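Long-range contacts in polyketide biosynthesis 3-hydroxy-3-methylglutaryl-ACP synthase PksG (Bacillus subtilis, PDB 4YXQ), which catalyses the aldol condensation of an acetyl group carried by the acyl-carrier protein AcpK with a beta-ketothioester polyketide intermediate during synthesis of the antibiotic bacillaene: residues I74-T79 and R106-K111; Y48-T53 and F412-R417. All blocks are in the same frame, centred on the assembly; numbering follows the deposited sequence.

In the fold
From the N terminus the chain first reaches 48-53, where helix 51-64 begins, then strand 74-80, helix 91-98 and strand 106-111. Contact 1 (74-79 with 106-111) closes a short loop of 26 residues, a beta-alpha-beta unit at the edge of the mixed sheet within this chain, where the second subunit continues it. Contact 2 (48-53 with 412-417) closes only after another 300 residues, when strand 413-419 returns near the C terminus, so the loop of contact 1 lies wholly within that of contact 2. The centres are 18 Å apart and the nearest atoms about 6 Å. Helix 91-98 borders both: Leu77 packs on His96, while Val52 packs on Tyr94 and Ile95.

Contact 1: residues I74-T79 and R106-K111; sequences IELLIT and RLFEVK
One face of the Phe108 ring is covered by Ile78, whose CG1 stands 4.2 Å from the ring centroid in a CH-pi contact, 27° off the normal. Leu76 CD1 reaches the same ring obliquely, 3.7 Å from Phe108 CE2, and also touches the CB of Arg106. Phe108 takes a chi1 of 55°, with CG between its backbone N and carbonyl carbon, which tips the ring back toward the neighbouring strand. Farther along, Ile78 CG2 meets Val110 CG1 at 3.7 Å. This apolar layer lies on one face of the sheet; Leu77, Leu107, Thr79 and Glu109 point to the other, where Leu77 and Leu107 pack on helix 91-98.

Between the layers the strands run parallel and in register, Leu76 beside Arg106 and Thr79 beside Glu109, joined by five backbone hydrogen bonds. Arg106 N to Glu75 O opens the series at 2.9 Å, with the donor 50° above the carbonyl plane. Leu77 N to Arg106 O and Phe108 N to Leu77 O follow, both nearly straight on to the carbonyl. Thr79 N then donates to Phe108 O in the carbonyl plane, and Val110 N to Thr79 O ends the series at 2.9 Å. Phe108 O also accepts from Ser92 OG, so two donors grip this buried oxygen.

The charged ends bind elsewhere: Arg106 NE pairs with Glu333 of the second subunit, and Glu109 OE2 with Lys111 of that subunit, whose strand pairs antiparallel with 109-111 and carries the sheet across the dimer. Backbone bonds and apolar packing thus join the two parallel strands of this beta-alpha-beta unit; across the dimer, ion pairs add to the continued sheet and further packing. Little screened by water, the ion pairs probably attract more strongly, partly offsetting their desolvation cost.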
loop_
_atom_site.group_PDB
_atom_site.type_symbol
_atom_site.label_atom_id
_atom_site.label_comp_id
_atom_site.label_asym_id
_atom_site.label_seq_id
_atom_site.Cartn_x
_atom_site.Cartn_y
_atom_site.Cartn_z
ATOM N N ILE A 74 3.579 15.817 -11.689
ATOM C CA ILE A 74 3.528 14.782 -10.662
ATOM C C ILE A 74 2.077 14.425 -10.357
ATOM O O ILE A 74 1.346 15.197 -9.759
ATOM C CB ILE A 74 4.278 15.174 -9.387
ATOM C CG1 ILE A 74 5.782 15.244 -9.700
ATOM C CG2 ILE A 74 4.030 14.141 -8.304
ATOM C CD1 ILE A 74 6.608 15.926 -8.632
ATOM N N GLU A 75 1.704 13.220 -10.776
ATOM C CA GLU A 75 0.316 12.741 -10.748
ATOM C C GLU A 75 0.128 11.453 -9.944
ATOM O O GLU A 75 -0.958 10.881 -9.920
ATOM C CB GLU A 75 -0.163 12.521 -12.187
ATOM C CG GLU A 75 -0.458 13.811 -12.919
ATOM C CD GLU A 75 -0.818 13.581 -14.368
ATOM O OE1 GLU A 75 -1.273 12.474 -14.747
ATOM O OE2 GLU A 75 -0.625 14.519 -15.155
ATOM N N LEU A 76 1.186 10.993 -9.303
ATOM C CA LEU A 76 1.146 9.785 -8.502
ATOM C C LEU A 76 2.145 9.959 -7.389
ATOM O O LEU A 76 3.331 10.198 -7.640
ATOM C CB LEU A 76 1.543 8.583 -9.360
ATOM C CG LEU A 76 1.625 7.226 -8.667
ATOM C CD1 LEU A 76 0.264 6.827 -8.078
ATOM C CD2 LEU A 76 2.103 6.200 -9.693
ATOM N N LEU A 77 1.670 9.852 -6.154
ATOM C CA LEU A 77 2.515 9.940 -4.963
ATOM C C LEU A 77 2.234 8.726 -4.127
ATOM O O LEU A 77 1.189 8.605 -3.515
ATOM C CB LEU A 77 2.205 11.207 -4.204
ATOM C CG LEU A 77 2.781 11.319 -2.825
ATOM C CD1 LEU A 77 4.284 11.375 -2.837
ATOM C CD2 LEU A 77 2.288 12.584 -2.184
ATOM N N ILE A 78 3.181 7.809 -4.121
ATOM C CA ILE A 78 3.098 6.636 -3.324
ATOM C C ILE A 78 4.117 6.749 -2.216
ATOM O O ILE A 78 5.296 6.983 -2.485
ATOM C CB ILE A 78 3.475 5.420 -4.169
ATOM C CG1 ILE A 78 2.523 5.316 -5.356
ATOM C CG2 ILE A 78 3.483 4.166 -3.313
ATOM C CD1 ILE A 78 2.875 4.229 -6.360
ATOM N N THR A 79 3.700 6.589 -0.964
ATOM C CA THR A 79 4.693 6.484 0.122
ATOM C C THR A 79 4.726 5.073 0.683
ATOM O O THR A 79 3.710 4.395 0.801
ATOM C CB THR A 79 4.681 7.667 1.178
ATOM O OG1 THR A 79 4.840 7.175 2.527
ATOM C CG2 THR A 79 3.508 8.482 1.104
ATOM N N ARG A 106 -3.029 10.942 -7.872
ATOM C CA ARG A 106 -3.359 9.809 -7.025
ATOM C C ARG A 106 -2.428 9.814 -5.857
ATOM O O ARG A 106 -1.250 10.071 -6.016
ATOM C CB ARG A 106 -3.171 8.505 -7.761
ATOM C CG ARG A 106 -4.089 8.295 -8.941
ATOM C CD ARG A 106 -4.015 6.838 -9.392
ATOM N NE ARG A 106 -4.939 6.547 -10.486
ATOM C CZ ARG A 106 -4.595 6.322 -11.750
ATOM N NH1 ARG A 106 -3.317 6.301 -12.119
ATOM N NH2 ARG A 106 -5.550 6.098 -12.665
ATOM N N LEU A 107 -2.935 9.488 -4.681
ATOM C CA LEU A 107 -2.048 9.320 -3.538
ATOM C C LEU A 107 -2.453 8.175 -2.627
ATOM O O LEU A 107 -3.636 7.924 -2.385
ATOM C CB LEU A 107 -1.896 10.652 -2.785
ATOM C CG LEU A 107 -3.165 11.357 -2.330
ATOM C CD1 LEU A 107 -3.436 11.034 -0.876
ATOM C CD2 LEU A 107 -3.041 12.851 -2.490
ATOM N N PHE A 108 -1.456 7.429 -2.171
ATOM C CA PHE A 108 -1.695 6.324 -1.245
ATOM C C PHE A 108 -0.389 5.791 -0.665
ATOM O O PHE A 108 0.687 6.292 -0.979
ATOM C CB PHE A 108 -2.509 5.198 -1.918
ATOM C CG PHE A 108 -1.914 4.667 -3.191
ATOM C CD1 PHE A 108 -1.123 3.546 -3.185
ATOM C CD2 PHE A 108 -2.197 5.278 -4.411
ATOM C CE1 PHE A 108 -0.600 3.030 -4.363
ATOM C CE2 PHE A 108 -1.664 4.771 -5.611
ATOM C CZ PHE A 108 -0.881 3.636 -5.588
ATOM N N GLU A 109 -0.504 4.752 0.167
ATOM C CA GLU A 109 0.613 4.158 0.885
ATOM C C GLU A 109 0.691 2.682 0.541
ATOM O O GLU A 109 -0.337 2.008 0.472
ATOM C CB GLU A 109 0.313 4.359 2.361
ATOM C CG GLU A 109 1.372 3.941 3.346
ATOM C CD GLU A 109 1.012 4.359 4.768
ATOM O OE1 GLU A 109 0.576 5.522 4.962
ATOM O OE2 GLU A 109 1.182 3.518 5.699
ATOM N N VAL A 110 1.892 2.161 0.312
ATOM C CA VAL A 110 2.049 0.718 0.130
ATOM C C VAL A 110 2.811 0.095 1.275
ATOM O O VAL A 110 3.679 0.716 1.871
ATOM C CB VAL A 110 2.723 0.321 -1.212
ATOM C CG1 VAL A 110 1.979 0.914 -2.398
ATOM C CG2 VAL A 110 4.174 0.744 -1.253
ATOM N N LYS A 111 2.487 -1.162 1.576
ATOM C CA LYS A 111 3.105 -1.860 2.702
ATOM C C LYS A 111 3.334 -3.361 2.490
ATOM O O LYS A 111 2.391 -4.133 2.314
ATOM C CB LYS A 111 2.285 -1.636 3.975
ATOM C CG LYS A 111 2.517 -2.681 5.055
ATOM C CD LYS A 111 1.206 -3.283 5.533
ATOM C CE LYS A 111 0.414 -2.288 6.367
ATOM N NZ LYS A 111 -0.797 -2.909 6.970
#

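Contact 2: residues Y48-T53 and F412-R417; sequences YEDPVT and FHRKYR
Arg414 reaches Asp50 first along strand 413-419: its NH1 donates to Asp50 OD2 at 2.8 Å in a salt bridge. The oxygen offers its anti lone pair and lies close to the guanidinium plane, with carboxylate and guanidinium nearly coplanar, 20° apart. An extended chain from CG to NE carries the group across to the acid.

Two residues on, Tyr416 OH hydrogen-bonds to the same Asp50 OD2; the modelled 2.5 Å is very short and doubtful in detail. OD2 thus appears to take both Arg414 NH1 and Tyr416 OH. The acid sits at the edge of the tyrosine ring, its plane 54° from the ring plane. Val52 covers one ring face, offset toward the rim, with CG1 4.1 Å from the centroid in a CH-pi contact. Tyr94 and Tyr98 of helix 91-98 meet the Tyr416 ring edge-to-face.

The other oxygen, Asp50 OD1, accepts from Thr53 N at 2.8 Å and nearly straight (175°), and weakly from Val52 N. Asp50 is therefore a helix N-cap whose carboxylate is shared between the first turn of helix 51-64 and the edge strand of the small C-terminal antiparallel sheet.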
loop_
_atom_site.group_PDB
_atom_site.type_symbol
_atom_site.label_atom_id
_atom_site.label_comp_id
_atom_site.label_asym_id
_atom_site.label_seq_id
_atom_site.Cartn_x
_atom_site.Cartn_y
_atom_site.Cartn_z
ATOM N N TYR A 48 9.917 15.227 17.610
ATOM C CA TYR A 48 9.305 16.177 16.689
ATOM C C TYR A 48 9.562 15.807 15.205
ATOM O O TYR A 48 9.500 16.669 14.335
ATOM C CB TYR A 48 9.737 17.620 16.992
ATOM C CG TYR A 48 11.215 17.840 17.286
ATOM C CD1 TYR A 48 11.686 17.915 18.593
ATOM C CD2 TYR A 48 12.133 17.993 16.243
ATOM C CE1 TYR A 48 13.025 18.120 18.856
ATOM C CE2 TYR A 48 13.476 18.193 16.508
ATOM C CZ TYR A 48 13.910 18.264 17.811
ATOM O OH TYR A 48 15.245 18.488 18.059
ATOM N N GLU A 49 9.798 14.524 14.937
ATOM C CA GLU A 49 9.983 14.043 13.590
ATOM C C GLU A 49 9.123 12.791 13.419
ATOM O O GLU A 49 8.910 12.066 14.349
ATOM C CB GLU A 49 11.458 13.686 13.349
ATOM C CG GLU A 49 12.434 14.845 13.304
ATOM C CD GLU A 49 13.827 14.408 12.824
ATOM O OE1 GLU A 49 14.299 14.882 11.757
ATOM O OE2 GLU A 49 14.450 13.569 13.514
ATOM N N ASP A 50 8.668 12.530 12.202
ATOM C CA ASP A 50 7.908 11.334 11.911
ATOM C C ASP A 50 8.091 10.941 10.430
ATOM O O ASP A 50 8.904 11.549 9.736
ATOM C CB ASP A 50 6.444 11.555 12.319
ATOM C CG ASP A 50 5.705 12.482 11.395
ATOM O OD1 ASP A 50 6.310 12.998 10.411
ATOM O OD2 ASP A 50 4.492 12.678 11.667
ATOM N N PRO A 51 7.379 9.905 9.941
ATOM C CA PRO A 51 7.642 9.545 8.544
ATOM C C PRO A 51 7.245 10.580 7.523
ATOM O O PRO A 51 7.720 10.565 6.398
ATOM C CB PRO A 51 6.845 8.234 8.372
ATOM C CG PRO A 51 6.846 7.631 9.748
ATOM C CD PRO A 51 6.698 8.817 10.649
ATOM N N VAL A 52 6.358 11.486 7.893
ATOM C CA VAL A 52 6.003 12.582 7.012
ATOM C C VAL A 52 7.174 13.544 6.938
ATOM O O VAL A 52 7.541 13.999 5.875
ATOM C CB VAL A 52 4.783 13.346 7.541
ATOM C CG1 VAL A 52 4.501 14.546 6.640
ATOM C CG2 VAL A 52 3.576 12.422 7.668
ATOM N N THR A 53 7.692 13.905 8.102
ATOM C CA THR A 53 8.875 14.779 8.234
ATOM C C THR A 53 10.019 14.263 7.388
ATOM O O THR A 53 10.586 14.982 6.569
ATOM C CB THR A 53 9.271 14.825 9.724
ATOM O OG1 THR A 53 8.519 15.865 10.331
ATOM C CG2 THR A 53 10.736 15.054 9.955
ATOM N N PHE A 412 -5.808 13.777 17.087
ATOM C CA PHE A 412 -5.214 12.859 16.119
ATOM C C PHE A 412 -4.710 13.492 14.815
ATOM O O PHE A 412 -4.027 12.812 14.063
ATOM C CB PHE A 412 -6.168 11.717 15.773
ATOM C CG PHE A 412 -6.623 10.926 16.964
ATOM C CD1 PHE A 412 -5.731 10.102 17.648
ATOM C CD2 PHE A 412 -7.947 10.969 17.381
ATOM C CE1 PHE A 412 -6.149 9.360 18.750
ATOM C CE2 PHE A 412 -8.365 10.239 18.489
ATOM C CZ PHE A 412 -7.470 9.427 19.166
ATOM N N HIS A 413 -5.050 14.749 14.524
ATOM C CA HIS A 413 -4.594 15.403 13.276
ATOM C C HIS A 413 -3.231 16.027 13.514
ATOM O O HIS A 413 -3.012 16.661 14.546
ATOM C CB HIS A 413 -5.586 16.478 12.779
ATOM C CG HIS A 413 -5.254 17.019 11.423
ATOM N ND1 HIS A 413 -4.616 18.232 11.238
ATOM C CD2 HIS A 413 -5.408 16.489 10.185
ATOM C CE1 HIS A 413 -4.420 18.441 9.948
ATOM N NE2 HIS A 413 -4.884 17.396 9.285
ATOM N N ARG A 414 -2.318 15.854 12.556
ATOM C CA ARG A 414 -0.943 16.299 12.746
ATOM C C ARG A 414 -0.689 17.641 12.102
ATOM O O ARG A 414 -1.120 17.888 10.966
ATOM C CB ARG A 414 0.023 15.281 12.179
ATOM C CG ARG A 414 -0.187 13.909 12.792
ATOM C CD ARG A 414 1.054 13.039 12.734
ATOM N NE ARG A 414 0.871 11.856 13.572
ATOM C CZ ARG A 414 1.848 11.067 14.004
ATOM N NH1 ARG A 414 3.109 11.305 13.674
ATOM N NH2 ARG A 414 1.546 10.033 14.765
ATOM N N LYS A 415 0.013 18.506 12.840
ATOM C CA LYS A 415 0.386 19.825 12.356
ATOM C C LYS A 415 1.882 19.881 12.288
ATOM O O LYS A 415 2.553 19.556 13.269
ATOM C CB LYS A 415 -0.082 20.958 13.282
ATOM C CG LYS A 415 -1.379 20.734 14.044
ATOM C CD LYS A 415 -2.635 20.959 13.204
ATOM C CE LYS A 415 -3.844 20.541 14.032
ATOM N NZ LYS A 415 -5.158 20.752 13.371
ATOM N N TYR A 416 2.379 20.339 11.140
ATOM C CA TYR A 416 3.785 20.412 10.847
ATOM C C TYR A 416 4.207 21.867 10.621
ATOM O O TYR A 416 3.390 22.685 10.267
ATOM C CB TYR A 416 4.092 19.558 9.612
ATOM C CG TYR A 416 3.767 18.082 9.797
ATOM C CD1 TYR A 416 4.702 17.206 10.300
ATOM C CD2 TYR A 416 2.525 17.566 9.443
ATOM C CE1 TYR A 416 4.428 15.860 10.445
ATOM C CE2 TYR A 416 2.237 16.210 9.604
ATOM C CZ TYR A 416 3.203 15.363 10.120
ATOM O OH TYR A 416 2.933 14.030 10.280
ATOM N N ARG A 417 5.489 22.170 10.846
ATOM C CA ARG A 417 6.024 23.537 10.762
ATOM C C ARG A 417 7.378 23.544 10.030
ATOM O O ARG A 417 8.228 22.670 10.244
ATOM C CB ARG A 417 6.163 24.158 12.197
#